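Local coordinates for NAD-dependent aldehyde dehydrogenase (Burkholderia multivorans, PDB 5UJU), which probably oxidises aldehydes to carboxylic acids with NAD as the electron acceptor, at residues Y358-R361 with D362-T366; L473-A476 with G477-A481; N131-S134 with F135-Y139. All blocks are in the same frame, centred on the assembly; numbering follows the deposited sequence.

Overall arrangement
Contact 3 comes first along the chain, followed by contact 1 and then contact 2, and all three are local turns or helix steps inside the aldehyde dehydrogenase fold. Contacts 1 and 2 belong to one layered unit: strand 356-360 lies inside a mixed seven-stranded sheet, and helix 469-483 packs on it. Their centres are about 18 Å apart, yet they touch, because Tyr358 reaches from the strand to Leu475, Ala476 and Ile479 of the helix and so joins the two layers. Contact 3 is a break between helices 97-132 and 134-145 in another part of the molecule, its centre about 45 Å from that of contact 1 and about 40 Å from that of contact 2.

Contact 1 (Y358-R361 with D362-T366); sequences YVPR and DGIRT
Pro360 O accepts the amide of Gly363 (N to O 2.9 Å) and closes a type I beta turn from Pro360 to Gly363, which carries the chain from strand 356-360 of the seven-stranded sheet into strand 364-366 of a small three-stranded one. The bond is nearly straight at hydrogen, 164°, but the donor stands above the carbonyl plane, 59° out of it. Gly363, the last residue of the turn, has a positive phi of 93°, which glycine adopts readily because it has no side chain to collide with the preceding carbonyl.

Apolar contact backs the turn. Ile364 carries CG2 opposite its own carbonyl carbon and brings this methyl to the proline ring at CD, 3.8 Å away, the two side chains crossing at about a right angle; more loosely, the same methyl meets Val359 CG1 at 4.2 Å. Ile326 and Val376 cover this patch, touching both Val359 and Ile364.

The charged side chains at the corner do not pair with each other. In the conformer given, Arg361 turns to salt bridges with Asp445 and Asp467 and not to Asp362. Across the turn the proline ring also leans on the backbone of the returning chain: Pro360 CG is 3.6 Å from Gly363 O, and Pro360 CB lies 3.4 Å from Gly363 O.

Contact 2 (L473-A476 with G477-A481); sequences LDLA and GEIAA
The carboxylates of Asp474 and Glu478, one helical turn apart, are the flat groups here, and a water sits between one oxygen of each. Asp474 OD2 and Glu478 OE1 are 4.3 Å apart, and the water lies 3.1 Å from Asp474 OD2 and 2.8 Å from Glu478 OE1, placed to donate to either, though further acceptors compete for its protons. The other oxygen of each carboxylate has a basic partner: Asp474 OD1 forms a salt bridge with Arg507 and Glu478 OE2 one with Arg449, which probably offsets the repulsion between the two acids. Glu478 reaches the water with an extended chain whose CG lies opposite the backbone N (chi1 173°).

On the next flank Leu475 and Ile479 meet obliquely. The CD1 methyl of Ile479 rests 3.7 Å from Leu475 CG and almost as near to Leu475 CD1, while Ile479 CG1 lies 3.3 Å from Leu475 O. Phe452 of helix 449-452 touches both side chains.

Backbone bonds of the i to i+4 kind run beneath. Gly477 N to Leu473 O is nearly straight at hydrogen, 172°, and Ile479 N approaches Leu475 O close to the C=O direction at 2.8 Å. Ala476 touches Gln323 and Val325 of strand 323-326, and Leu473 touches Val325 as well as helix 495-508. With its acids toward the arginines and its apolar flanks packed inward, 469-483 is an amphipathic helix laid against the seven-stranded sheet of an alpha/beta domain.

Contact 3 (N131-S134 with F135-Y139); sequences NRAS and FEIAY
Ala133 O receives the amide of Ile137 nearly head-on (N to O 2.9 Å, C=O...N 168°) as the chain breaks from helix 97-132 and starts helix 134-145, with Ala133 both the first residue to leave helical angles and in the N-cap position of the next helix, and Ala138 N follows with a shorter, more bent bond to Ser134 O, 2.7 Å.

Ile137 sits on the first turn of the new helix. Its CG1, turned away from its own carbonyl carbon (chi1 -67°), comes within 3.3 Å of Ala133 O, and the CD1 methyl beyond it reaches Ala133 CB at 4.1 Å. Ile249 and Ile253 of helix 245-260 close over this apolar pair, the first on Ile137 and the second on Ala133. Glu136 OE1 approaches Ala133 CB too, at 4.1 Å, from a direction about a right angle away from Ile137 CD1; the Glu136 carboxylate is held by His61 through a hydrogen bond and by Arg252 through a salt bridge. Phe135 turns away from this side to meet the ring of Phe153. A water bridges the break itself, donating to Arg132 O and accepting from Glu136 N.

Ser134 ties the new helix back to the end of the old one. Both its amide and its hydroxyl use the carbonyl of Asn131, and Gln161 NE2 also hydrogen-bonds the hydroxyl; Ser134 OG donates to Asn131 O at 2.7 Å, tilted 21° from the carbonyl plane.

Contact 1 (Y358-R361 with D362-T366)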
loop_
_atom_site.group_PDB
_atom_site.type_symbol
_atom_site.label_atom_id
_atom_site.label_comp_id
_atom_site.label_asym_id
_atom_site.label_seq_id
_atom_site.Cartn_x
_atom_site.Cartn_y
_atom_site.Cartn_z
ATOM N N TYR A 358 -22.775 -1.359 26.238
ATOM C CA TYR A 358 -23.415 -0.114 26.651
ATOM C C TYR A 358 -24.927 -0.291 26.696
ATOM O O TYR A 358 -25.534 -0.742 25.718
ATOM C CB TYR A 358 -23.052 1.033 25.709
ATOM C CG TYR A 358 -21.568 1.273 25.579
ATOM C CD1 TYR A 358 -20.837 1.863 26.612
ATOM C CD2 TYR A 358 -20.891 0.907 24.419
ATOM C CE1 TYR A 358 -19.466 2.076 26.483
ATOM C CE2 TYR A 358 -19.532 1.126 24.284
ATOM C CZ TYR A 358 -18.824 1.697 25.308
ATOM O OH TYR A 358 -17.467 1.892 25.152
ATOM N N VAL A 359 -25.529 0.069 27.830
ATOM C CA VAL A 359 -26.972 -0.043 28.048
ATOM C C VAL A 359 -27.461 1.263 28.677
ATOM O O VAL A 359 -26.812 1.774 29.602
ATOM C CB VAL A 359 -27.300 -1.256 28.941
ATOM C CG1 VAL A 359 -28.818 -1.459 29.087
ATOM C CG2 VAL A 359 -26.608 -2.550 28.425
ATOM N N PRO A 360 -28.567 1.854 28.214
ATOM C CA PRO A 360 -29.055 3.082 28.861
ATOM C C PRO A 360 -29.387 2.808 30.315
ATOM O O PRO A 360 -29.974 1.775 30.651
ATOM C CB PRO A 360 -30.299 3.445 28.046
ATOM C CG PRO A 360 -30.083 2.719 26.703
ATOM C CD PRO A 360 -29.421 1.449 27.085
ATOM N N ARG A 361 -28.973 3.729 31.188
ATOM C CA ARG A 361 -29.258 3.567 32.609
ATOM C C ARG A 361 -30.750 3.444 32.883
ATOM O O ARG A 361 -31.140 2.877 33.914
ATOM C CB ARG A 361 -28.685 4.738 33.410
ATOM C CG ARG A 361 -29.409 6.055 33.197
ATOM C CD ARG A 361 -28.704 7.205 33.909
ATOM N NE ARG A 361 -27.354 7.402 33.390
ATOM C CZ ARG A 361 -26.252 6.957 33.985
ATOM N NH1 ARG A 361 -26.342 6.299 35.135
ATOM N NH2 ARG A 361 -25.060 7.169 33.433
ATOM N N ASP A 362 -31.593 3.950 31.988
ATOM C CA ASP A 362 -33.038 3.869 32.160
ATOM C C ASP A 362 -33.638 2.631 31.498
ATOM O O ASP A 362 -34.864 2.504 31.452
ATOM C CB ASP A 362 -33.716 5.137 31.624
ATOM C CG ASP A 362 -33.367 6.382 32.434
ATOM O OD1 ASP A 362 -33.149 6.270 33.658
ATOM O OD2 ASP A 362 -33.330 7.485 31.848
ATOM N N GLY A 363 -32.817 1.733 30.960
ATOM C CA GLY A 363 -33.364 0.526 30.386
ATOM C C GLY A 363 -33.629 0.647 28.900
ATOM O O GLY A 363 -33.185 1.579 28.219
ATOM N N ILE A 364 -34.352 -0.348 28.380
ATOM C CA ILE A 364 -34.547 -0.486 26.942
ATOM C C ILE A 364 -35.975 -0.920 26.659
ATOM O O ILE A 364 -36.631 -1.552 27.485
ATOM C CB ILE A 364 -33.582 -1.512 26.289
ATOM C CG1 ILE A 364 -33.864 -2.936 26.793
ATOM C CG2 ILE A 364 -32.109 -1.135 26.501
ATOM C CD1 ILE A 364 -33.073 -4.015 26.041
ATOM N N ARG A 365 -36.432 -0.620 25.448
ATOM C CA ARG A 365 -37.683 -1.181 24.963
ATOM C C ARG A 365 -37.450 -2.604 24.464
ATOM O O ARG A 365 -36.408 -2.903 23.862
ATOM C CB ARG A 365 -38.263 -0.311 23.843
ATOM N N THR A 366 -38.401 -3.497 24.752
ATOM C CA THR A 366 -38.396 -4.831 24.156
ATOM C C THR A 366 -39.768 -5.105 23.556
ATOM O O THR A 366 -40.693 -4.298 23.660
ATOM C CB THR A 366 -38.042 -5.947 25.151
ATOM O OG1 THR A 366 -39.190 -6.266 25.940
ATOM C CG2 THR A 366 -36.885 -5.549 26.063
#

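Contact 2 (L473-A476 with G477-A481)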
loop_
_atom_site.group_PDB
_atom_site.type_symbol
_atom_site.label_atom_id
_atom_site.label_comp_id
_atom_site.label_asym_id
_atom_site.label_seq_id
_atom_site.Cartn_x
_atom_site.Cartn_y
_atom_site.Cartn_z
ATOM N N LEU A 473 -23.770 5.417 21.331
ATOM C CA LEU A 473 -23.285 5.386 19.957
ATOM C C LEU A 473 -22.183 6.409 19.740
ATOM O O LEU A 473 -21.218 6.145 19.012
ATOM C CB LEU A 473 -24.443 5.626 18.988
ATOM C CG LEU A 473 -25.351 4.410 18.835
ATOM C CD1 LEU A 473 -26.621 4.786 18.097
ATOM C CD2 LEU A 473 -24.593 3.272 18.113
ATOM N N ASP A 474 -22.325 7.593 20.336
ATOM C CA ASP A 474 -21.263 8.588 20.237
ATOM C C ASP A 474 -19.991 8.073 20.896
ATOM O O ASP A 474 -18.887 8.225 20.355
ATOM C CB ASP A 474 -21.708 9.900 20.881
ATOM C CG ASP A 474 -20.657 10.994 20.756
ATOM O OD1 ASP A 474 -20.321 11.367 19.613
ATOM O OD2 ASP A 474 -20.150 11.468 21.793
ATOM N N LEU A 475 -20.134 7.458 22.072
ATOM C CA LEU A 475 -18.987 6.911 22.781
ATOM C C LEU A 475 -18.333 5.777 21.993
ATOM O O LEU A 475 -17.102 5.726 21.872
ATOM C CB LEU A 475 -19.433 6.435 24.159
ATOM C CG LEU A 475 -18.312 6.157 25.146
ATOM C CD1 LEU A 475 -17.420 7.372 25.233
ATOM C CD2 LEU A 475 -18.902 5.823 26.501
ATOM N N ALA A 476 -19.140 4.866 21.438
ATOM C CA ALA A 476 -18.586 3.707 20.744
ATOM C C ALA A 476 -17.781 4.126 19.518
ATOM O O ALA A 476 -16.664 3.637 19.296
ATOM C CB ALA A 476 -19.703 2.743 20.352
ATOM N N GLY A 477 -18.331 5.039 18.711
ATOM C CA GLY A 477 -17.595 5.534 17.554
ATOM C C GLY A 477 -16.329 6.275 17.938
ATOM O O GLY A 477 -15.300 6.161 17.266
ATOM N N GLU A 478 -16.389 7.056 19.020
ATOM C CA GLU A 478 -15.210 7.785 19.467
ATOM C C GLU A 478 -14.124 6.833 19.945
ATOM O O GLU A 478 -12.948 7.004 19.604
ATOM C CB GLU A 478 -15.587 8.761 20.580
ATOM C CG GLU A 478 -14.402 9.439 21.231
ATOM C CD GLU A 478 -14.796 10.286 22.436
ATOM O OE1 GLU A 478 -15.973 10.696 22.540
ATOM O OE2 GLU A 478 -13.917 10.544 23.277
ATOM N N ILE A 479 -14.505 5.824 20.730
ATOM C CA ILE A 479 -13.522 4.919 21.315
ATOM C C ILE A 479 -12.897 4.039 20.243
ATOM O O ILE A 479 -11.697 3.744 20.288
ATOM C CB ILE A 479 -14.174 4.087 22.434
ATOM C CG1 ILE A 479 -14.394 4.965 23.670
ATOM C CG2 ILE A 479 -13.324 2.850 22.763
ATOM C CD1 ILE A 479 -15.194 4.293 24.778
ATOM N N ALA A 480 -13.698 3.591 19.272
ATOM C CA ALA A 480 -13.146 2.806 18.171
ATOM C C ALA A 480 -12.120 3.611 17.379
ATOM O O ALA A 480 -11.064 3.087 17.008
ATOM C CB ALA A 480 -14.261 2.315 17.251
ATOM N N ALA A 481 -12.420 4.880 17.097
ATOM C CA ALA A 481 -11.499 5.696 16.314
ATOM C C ALA A 481 -10.233 6.020 17.099
ATOM O O ALA A 481 -9.135 6.048 16.535
ATOM C CB ALA A 481 -12.189 6.982 15.865
HETATM O O HOH W 1 -17.359 12.225 20.609
#

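Contact 3 (N131-S134 with F135-Y139)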
loop_
_atom_site.group_PDB
_atom_site.type_symbol
_atom_site.label_atom_id
_atom_site.label_comp_id
_atom_site.label_asym_id
_atom_site.label_seq_id
_atom_site.Cartn_x
_atom_site.Cartn_y
_atom_site.Cartn_z
ATOM N N ASN A 131 -4.341 -28.579 4.531
ATOM C CA ASN A 131 -5.674 -29.109 4.813
ATOM C C ASN A 131 -5.614 -30.588 5.174
ATOM O O ASN A 131 -6.283 -31.028 6.117
ATOM C CB ASN A 131 -6.614 -28.894 3.627
ATOM C CG ASN A 131 -8.039 -29.297 3.948
ATOM O OD1 ASN A 131 -8.627 -30.130 3.271
ATOM N ND2 ASN A 131 -8.605 -28.689 4.984
ATOM N N ARG A 132 -4.810 -31.374 4.444
ATOM C CA ARG A 132 -4.687 -32.788 4.789
ATOM C C ARG A 132 -4.075 -33.003 6.165
ATOM O O ARG A 132 -4.317 -34.048 6.773
ATOM C CB ARG A 132 -3.859 -33.546 3.747
ATOM C CG ARG A 132 -4.540 -33.695 2.401
ATOM C CD ARG A 132 -3.800 -34.713 1.533
ATOM N NE ARG A 132 -2.783 -34.073 0.699
ATOM C CZ ARG A 132 -3.029 -33.473 -0.461
ATOM N NH1 ARG A 132 -4.268 -33.428 -0.939
ATOM N NH2 ARG A 132 -2.035 -32.918 -1.142
ATOM N N ALA A 133 -3.290 -32.048 6.664
ATOM C CA ALA A 133 -2.692 -32.120 7.994
ATOM C C ALA A 133 -3.541 -31.427 9.060
ATOM O O ALA A 133 -3.028 -31.134 10.149
ATOM C CB ALA A 133 -1.286 -31.505 7.977
ATOM N N SER A 134 -4.827 -31.183 8.780
ATOM C CA SER A 134 -5.633 -30.335 9.657
ATOM C C SER A 134 -5.744 -30.917 11.056
ATOM O O SER A 134 -5.768 -30.170 12.041
ATOM C CB SER A 134 -7.028 -30.120 9.069
ATOM O OG SER A 134 -6.991 -29.200 7.995
ATOM N N PHE A 135 -5.844 -32.243 11.168
ATOM C CA PHE A 135 -5.967 -32.844 12.492
ATOM C C PHE A 135 -4.673 -32.696 13.282
ATOM O O PHE A 135 -4.702 -32.351 14.465
ATOM C CB PHE A 135 -6.378 -34.306 12.379
ATOM C CG PHE A 135 -7.853 -34.495 12.162
ATOM C CD1 PHE A 135 -8.743 -34.355 13.220
ATOM C CD2 PHE A 135 -8.348 -34.822 10.909
ATOM C CE1 PHE A 135 -10.103 -34.523 13.029
ATOM C CE2 PHE A 135 -9.701 -35.000 10.712
ATOM C CZ PHE A 135 -10.581 -34.846 11.772
ATOM N N GLU A 136 -3.523 -32.970 12.647
ATOM C CA GLU A 136 -2.242 -32.760 13.320
ATOM C C GLU A 136 -2.076 -31.309 13.752
ATOM O O GLU A 136 -1.628 -31.027 14.871
ATOM C CB GLU A 136 -1.094 -33.166 12.394
ATOM C CG GLU A 136 0.272 -32.786 12.920
ATOM C CD GLU A 136 1.395 -33.045 11.909
ATOM O OE1 GLU A 136 1.093 -33.399 10.761
ATOM O OE2 GLU A 136 2.568 -32.904 12.283
ATOM N N ILE A 137 -2.428 -30.375 12.870
ATOM C CA ILE A 137 -2.355 -28.953 13.191
ATOM C C ILE A 137 -3.362 -28.586 14.291
ATOM O O ILE A 137 -3.058 -27.795 15.194
ATOM C CB ILE A 137 -2.562 -28.131 11.907
ATOM C CG1 ILE A 137 -1.372 -28.344 10.954
ATOM C CG2 ILE A 137 -2.739 -26.647 12.214
ATOM C CD1 ILE A 137 -1.567 -27.749 9.566
ATOM N N ALA A 138 -4.556 -29.174 14.260
ATOM C CA ALA A 138 -5.544 -28.855 15.295
ATOM C C ALA A 138 -5.011 -29.174 16.688
ATOM O O ALA A 138 -5.117 -28.353 17.610
ATOM C CB ALA A 138 -6.844 -29.610 15.036
ATOM N N TYR A 139 -4.432 -30.364 16.863
ATOM C CA TYR A 139 -3.881 -30.723 18.168
ATOM C C TYR A 139 -2.737 -29.800 18.578
ATOM O O TYR A 139 -2.609 -29.446 19.757
ATOM C CB TYR A 139 -3.430 -32.186 18.169
ATOM C CG TYR A 139 -4.598 -33.138 18.305
ATOM C CD1 TYR A 139 -5.314 -33.204 19.494
ATOM C CD2 TYR A 139 -4.979 -33.975 17.260
ATOM C CE1 TYR A 139 -6.389 -34.064 19.640
ATOM C CE2 TYR A 139 -6.053 -34.848 17.398
ATOM C CZ TYR A 139 -6.756 -34.883 18.593
ATOM O OH TYR A 139 -7.825 -35.737 18.754
HETATM O O HOH W 2 -3.980 -34.335 9.904
#